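Long-range contacts in tRNA(Ile2) 2-agmatinylcytidine synthetase TiaS (Archaeoglobus fulgidus, PDB 5XOB), which catalyses the ATP-dependent joining of agmatine to the wobble cytidine of its isoleucine tRNA, making 2-agmatinylcytidine and switching the codon read from AUG to AUA: residues L158-Y163 with A223-M228; E177-D182 with S230-P235. One frame throughout, in Å; residues are numbered along the deposited sequence.

Contact 1: L158-Y163 with A223-M228; sequences LELIAY and ALYKAM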
loop_
_atom_site.group_PDB
_atom_site.type_symbol
_atom_site.label_atom_id
_atom_site.label_comp_id
_atom_site.label_asym_id
_atom_site.label_seq_id
_atom_site.Cartn_x
_atom_site.Cartn_y
_atom_site.Cartn_z
ATOM N N LEU A 158 -2.682 -9.813 -8.994
ATOM C CA LEU A 158 -4.003 -10.409 -8.983
ATOM C C LEU A 158 -4.476 -10.534 -7.550
ATOM O O LEU A 158 -3.666 -10.707 -6.641
ATOM C CB LEU A 158 -3.976 -11.789 -9.650
ATOM C CG LEU A 158 -3.440 -11.865 -11.084
ATOM C CD1 LEU A 158 -3.359 -13.316 -11.542
ATOM C CD2 LEU A 158 -4.291 -11.048 -12.044
ATOM N N GLU A 159 -5.784 -10.414 -7.350
ATOM C CA GLU A 159 -6.386 -10.767 -6.075
ATOM C C GLU A 159 -7.633 -11.614 -6.273
ATOM O O GLU A 159 -8.529 -11.269 -7.045
ATOM C CB GLU A 159 -6.713 -9.544 -5.209
ATOM C CG GLU A 159 -6.643 -9.888 -3.718
ATOM C CD GLU A 159 -7.071 -8.765 -2.789
ATOM O OE1 GLU A 159 -7.323 -7.643 -3.274
ATOM O OE2 GLU A 159 -7.149 -9.010 -1.561
ATOM N N LEU A 160 -7.667 -12.735 -5.567
ATOM C CA LEU A 160 -8.831 -13.575 -5.557
ATOM C C LEU A 160 -9.617 -13.170 -4.342
ATOM O O LEU A 160 -9.132 -13.244 -3.212
ATOM C CB LEU A 160 -8.448 -15.040 -5.491
ATOM C CG LEU A 160 -9.623 -16.008 -5.514
ATOM C CD1 LEU A 160 -9.216 -17.279 -6.235
ATOM C CD2 LEU A 160 -10.066 -16.309 -4.091
ATOM N N ILE A 161 -10.836 -12.726 -4.591
ATOM C CA ILE A 161 -11.688 -12.260 -3.533
ATOM C C ILE A 161 -12.825 -13.245 -3.388
ATOM O O ILE A 161 -13.521 -13.557 -4.359
ATOM C CB ILE A 161 -12.224 -10.852 -3.818
ATOM C CG1 ILE A 161 -11.046 -9.897 -4.033
ATOM C CG2 ILE A 161 -13.088 -10.385 -2.655
ATOM C CD1 ILE A 161 -11.432 -8.477 -4.371
ATOM N N ALA A 162 -12.984 -13.723 -2.157
ATOM C CA ALA A 162 -14.016 -14.665 -1.801
ATOM C C ALA A 162 -15.043 -13.957 -0.940
ATOM O O ALA A 162 -14.688 -13.270 0.022
ATOM C CB ALA A 162 -13.409 -15.825 -1.038
ATOM N N TYR A 163 -16.316 -14.133 -1.289
ATOM C CA TYR A 163 -17.401 -13.495 -0.569
ATOM C C TYR A 163 -18.213 -14.521 0.202
ATOM O O TYR A 163 -18.271 -15.702 -0.155
ATOM C CB TYR A 163 -18.309 -12.728 -1.527
ATOM C CG TYR A 163 -17.564 -11.737 -2.389
ATOM C CD1 TYR A 163 -17.126 -10.516 -1.874
ATOM C CD2 TYR A 163 -17.288 -12.021 -3.726
ATOM C CE1 TYR A 163 -16.440 -9.609 -2.670
ATOM C CE2 TYR A 163 -16.602 -11.125 -4.524
ATOM C CZ TYR A 163 -16.183 -9.923 -3.996
ATOM O OH TYR A 163 -15.500 -9.055 -4.805
ATOM N N ALA A 223 -1.676 -20.017 -8.998
ATOM C CA ALA A 223 -1.341 -19.902 -7.578
ATOM C C ALA A 223 -2.557 -19.522 -6.753
ATOM O O ALA A 223 -2.769 -20.038 -5.655
ATOM C CB ALA A 223 -0.250 -18.862 -7.386
ATOM N N LEU A 224 -3.353 -18.606 -7.291
ATOM C CA LEU A 224 -4.505 -18.081 -6.569
ATOM C C LEU A 224 -5.519 -19.182 -6.285
ATOM O O LEU A 224 -5.939 -19.362 -5.144
ATOM C CB LEU A 224 -5.144 -16.903 -7.338
ATOM C CG LEU A 224 -5.026 -15.480 -6.752
ATOM C CD1 LEU A 224 -3.986 -15.330 -5.649
ATOM C CD2 LEU A 224 -4.786 -14.458 -7.848
ATOM N N TYR A 225 -5.900 -19.927 -7.316
ATOM C CA TYR A 225 -6.846 -21.029 -7.140
ATOM C C TYR A 225 -6.262 -22.141 -6.252
ATOM O O TYR A 225 -6.992 -22.764 -5.478
ATOM C CB TYR A 225 -7.309 -21.585 -8.496
ATOM C CG TYR A 225 -8.343 -20.725 -9.212
ATOM C CD1 TYR A 225 -9.470 -20.241 -8.541
ATOM C CD2 TYR A 225 -8.209 -20.418 -10.566
ATOM C CE1 TYR A 225 -10.417 -19.465 -9.189
ATOM C CE2 TYR A 225 -9.154 -19.642 -11.223
ATOM C CZ TYR A 225 -10.255 -19.168 -10.529
ATOM O OH TYR A 225 -11.204 -18.398 -11.169
ATOM N N LYS A 226 -4.954 -22.377 -6.355
ATOM C CA LYS A 226 -4.252 -23.261 -5.414
ATOM C C LYS A 226 -4.412 -22.790 -3.977
ATOM O O LYS A 226 -4.724 -23.585 -3.088
ATOM C CB LYS A 226 -2.766 -23.345 -5.747
ATOM C CG LYS A 226 -2.468 -24.282 -6.897
ATOM C CD LYS A 226 -0.983 -24.329 -7.185
ATOM C CE LYS A 226 -0.645 -25.468 -8.131
ATOM N NZ LYS A 226 0.827 -25.665 -8.248
ATOM N N ALA A 227 -4.189 -21.496 -3.756
ATOM C CA ALA A 227 -4.413 -20.897 -2.446
ATOM C C ALA A 227 -5.823 -21.207 -1.954
ATOM O O ALA A 227 -6.020 -21.595 -0.800
ATOM C CB ALA A 227 -4.195 -19.394 -2.511
ATOM N N MET A 228 -6.793 -21.057 -2.853
ATOM C CA MET A 228 -8.213 -21.246 -2.536
ATOM C C MET A 228 -8.542 -22.653 -2.023
ATOM O O MET A 228 -9.317 -22.808 -1.072
ATOM C CB MET A 228 -9.068 -20.940 -3.774
ATOM C CG MET A 228 -10.571 -21.053 -3.552
ATOM S SD MET A 228 -11.506 -20.956 -5.089
ATOM C CE MET A 228 -12.085 -19.266 -5.004
#
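Leu160 of strand 158-163 meets three residues of helix 223-228, one after another along its side chain. Leu160 CB lies 3.7 Å from Leu224 CG. Leu160 CG comes next, 4.1 Å from Met228 CE. Both methyls touch Met228 CE, and one also meets the Tyr225 ring: Leu160 CD1 is 3.8 Å from Tyr225 CD1. Leu160 CD2 is 3.7 Å from Met228 CE. Leu160 CG is anti to the backbone N (chi1 -178°), and this carries both methyls out to the helix.

The Leu160 side chain crosses those of Tyr225 and Met228 at about a right angle. The thioether of Met228 is extended as far as its sulfur and then bends at chi3 (-102°), which turns CE onto both leucine methyls. Leu224 also serves Leu158: Leu224 CD2 sits 3.3 Å from Leu158 CB. No hydrogen bond links the segments, so the contact is apolar packing. An alanine in place of Leu160 would probably leave the Met228 methyl and the Tyr225 ring without their partner on strand 158-163 and open a gap between strand and helix.

Strand and helix run in roughly the same direction; the axes of the two segments come within 8.9 Å, at 30° to each other. Strand 157-163 lies in the mixed sheet between 239-244 and 212-218. Tyr225 also touches Ile241 on the first neighbour, and Leu224 touches Ile216 on the second. Ala227 of the same helix packs against Met183 and Leu187 of helix 177-187.

Contact 2: E177-D182 with S230-P235; sequences EESFFD and SVKTEP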
loop_
_atom_site.group_PDB
_atom_site.type_symbol
_atom_site.label_atom_id
_atom_site.label_comp_id
_atom_site.label_asym_id
_atom_site.label_seq_id
_atom_site.Cartn_x
_atom_site.Cartn_y
_atom_site.Cartn_z
ATOM N N GLU A 177 -6.961 -20.843 10.922
ATOM C CA GLU A 177 -5.744 -20.031 10.855
ATOM C C GLU A 177 -4.565 -20.743 10.206
ATOM O O GLU A 177 -3.943 -20.218 9.282
ATOM C CB GLU A 177 -5.315 -19.599 12.256
ATOM C CG GLU A 177 -5.657 -18.161 12.588
ATOM C CD GLU A 177 -5.249 -17.770 13.995
ATOM O OE1 GLU A 177 -4.342 -18.415 14.570
ATOM O OE2 GLU A 177 -5.837 -16.807 14.531
ATOM N N GLU A 178 -4.249 -21.928 10.718
ATOM C CA GLU A 178 -3.090 -22.680 10.251
ATOM C C GLU A 178 -3.171 -22.881 8.743
ATOM O O GLU A 178 -2.175 -22.758 8.035
ATOM C CB GLU A 178 -2.995 -24.031 10.982
ATOM C CG GLU A 178 -1.654 -24.743 10.843
ATOM C CD GLU A 178 -0.468 -23.895 11.289
ATOM O OE1 GLU A 178 0.655 -24.143 10.794
ATOM O OE2 GLU A 178 -0.651 -22.977 12.125
ATOM N N SER A 179 -4.379 -23.172 8.272
ATOM C CA SER A 179 -4.688 -23.258 6.849
ATOM C C SER A 179 -3.983 -22.196 6.000
ATOM O O SER A 179 -3.464 -22.499 4.923
ATOM C CB SER A 179 -6.191 -23.106 6.655
ATOM O OG SER A 179 -6.571 -23.615 5.406
ATOM N N PHE A 180 -3.976 -20.957 6.488
ATOM C CA PHE A 180 -3.443 -19.817 5.731
ATOM C C PHE A 180 -1.923 -19.672 5.822
ATOM O O PHE A 180 -1.262 -19.359 4.821
ATOM C CB PHE A 180 -4.119 -18.527 6.197
ATOM C CG PHE A 180 -5.567 -18.439 5.814
ATOM C CD1 PHE A 180 -5.956 -17.763 4.661
ATOM C CD2 PHE A 180 -6.540 -19.044 6.596
ATOM C CE1 PHE A 180 -7.293 -17.686 4.302
ATOM C CE2 PHE A 180 -7.877 -18.970 6.245
ATOM C CZ PHE A 180 -8.255 -18.292 5.094
ATOM N N PHE A 181 -1.381 -19.874 7.025
ATOM C CA PHE A 181 0.069 -19.941 7.225
ATOM C C PHE A 181 0.659 -21.081 6.397
ATOM O O PHE A 181 1.686 -20.910 5.742
ATOM C CB PHE A 181 0.410 -20.139 8.705
ATOM C CG PHE A 181 0.328 -18.877 9.522
ATOM C CD1 PHE A 181 1.325 -17.910 9.438
ATOM C CD2 PHE A 181 -0.737 -18.652 10.383
ATOM C CE1 PHE A 181 1.261 -16.741 10.192
ATOM C CE2 PHE A 181 -0.809 -17.482 11.136
ATOM C CZ PHE A 181 0.192 -16.526 11.041
ATOM N N ASP A 182 -0.003 -22.235 6.419
ATOM C CA ASP A 182 0.424 -23.384 5.620
ATOM C C ASP A 182 0.369 -23.094 4.133
ATOM O O ASP A 182 1.246 -23.521 3.377
ATOM C CB ASP A 182 -0.456 -24.604 5.903
ATOM C CG ASP A 182 -0.140 -25.269 7.231
ATOM O OD1 ASP A 182 0.833 -24.860 7.908
ATOM O OD2 ASP A 182 -0.878 -26.213 7.593
ATOM N N SER A 230 -6.546 -24.875 -0.637
ATOM C CA SER A 230 -5.783 -25.276 0.540
ATOM C C SER A 230 -6.305 -24.619 1.806
ATOM O O SER A 230 -5.988 -25.039 2.918
ATOM C CB SER A 230 -4.314 -24.901 0.346
ATOM O OG SER A 230 -4.197 -23.652 -0.307
ATOM N N VAL A 231 -7.115 -23.590 1.621
ATOM C CA VAL A 231 -7.555 -22.738 2.708
ATOM C C VAL A 231 -8.864 -23.274 3.320
ATOM O O VAL A 231 -9.743 -23.740 2.594
ATOM C CB VAL A 231 -7.658 -21.283 2.187
ATOM C CG1 VAL A 231 -8.843 -20.538 2.774
ATOM C CG2 VAL A 231 -6.352 -20.551 2.454
ATOM N N LYS A 232 -8.982 -23.221 4.649
ATOM C CA LYS A 232 -10.163 -23.753 5.342
ATOM C C LYS A 232 -10.981 -22.621 5.939
ATOM O O LYS A 232 -10.550 -21.956 6.882
ATOM C CB LYS A 232 -9.787 -24.738 6.463
ATOM C CG LYS A 232 -8.844 -25.878 6.093
ATOM C CD LYS A 232 -9.317 -26.668 4.882
ATOM C CE LYS A 232 -8.157 -27.327 4.149
ATOM N NZ LYS A 232 -8.380 -27.320 2.675
ATOM N N THR A 233 -12.174 -22.421 5.392
ATOM C CA THR A 233 -13.061 -21.363 5.839
ATOM C C THR A 233 -14.495 -21.842 5.905
ATOM O O THR A 233 -14.835 -22.914 5.393
ATOM C CB THR A 233 -13.030 -20.167 4.865
ATOM O OG1 THR A 233 -13.469 -20.585 3.564
ATOM C CG2 THR A 233 -11.634 -19.593 4.769
ATOM N N GLU A 234 -15.335 -21.026 6.533
ATOM C CA GLU A 234 -16.760 -21.109 6.306
ATOM C C GLU A 234 -16.995 -21.047 4.795
ATOM O O GLU A 234 -16.160 -20.525 4.049
ATOM C CB GLU A 234 -17.487 -19.955 6.991
ATOM C CG GLU A 234 -17.318 -18.605 6.306
ATOM C CD GLU A 234 -17.957 -17.471 7.084
ATOM O OE1 GLU A 234 -17.702 -17.345 8.301
ATOM O OE2 GLU A 234 -18.714 -16.697 6.473
ATOM N N PRO A 235 -18.130 -21.580 4.336
ATOM C CA PRO A 235 -18.386 -21.672 2.895
ATOM C C PRO A 235 -18.278 -20.350 2.107
ATOM O O PRO A 235 -18.672 -19.271 2.589
ATOM C CB PRO A 235 -19.815 -22.222 2.827
ATOM C CG PRO A 235 -19.998 -22.957 4.110
ATOM C CD PRO A 235 -19.197 -22.212 5.134
#
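Ser179, Phe180 and Val231 carry most of this contact. With chi1 at -160° the Ser179 hydroxyl swings away from the helix backbone N and toward the backbone of Ser230-Lys232. Lys232 N gives Ser179 OG a weak hydrogen bond of 2.6 Å, bent to 123° at the hydrogen. Ser179 OG gives a second weak one to Ser230 O, 2.9 Å away. One hydroxyl thus serves both an N-H and a carbonyl of the loop backbone. The CG of Lys232 packs beside the same hydroxyl.

Phe180 supplies the apolar half. Val231 CG2 lies over one face of the Phe180 ring, 3.8 Å from the ring centroid and 22° off the normal, in a CH-pi contact. Val231 CG1 meets the end of the ring, 3.3 Å from Phe180 CZ. Thr233 CG2 comes in at the ring edge, near its plane, 3.6 Å from Phe180 CZ.

Asp176 bonds through its side chain to Ser179 N and through its backbone to Lys232. The N-terminal part of helix 177-187 thus packs on the second link of a split beta-alpha-beta crossover (strand 212-218, helix 221-230, strand 239-244), consistent with the RRM-like family of the FLD domain.

Overall arrangement
Both contacts belong to the FLD domain, and their centres are 12 Å apart. Contact 1 is the more buried and joins helix 221-230 to the sheet. Contact 2 is only partly buried and joins helix 177-187 to the loop that leaves helix 221-230. The second segments adjoin in sequence, so one continuous piece of chain packs on the sheet as a helix and, past its end, as a loop on the N-terminal part of helix 177-187. Chemistry follows place. The sheet-facing contact is wholly apolar, while the loop contact adds weak hydrogen bonds to backbone groups beside a single phenylalanine ring. Tyr214 of strand 212-218 touches Met228 in contact 1 and both Val231 and Thr233 in contact 2.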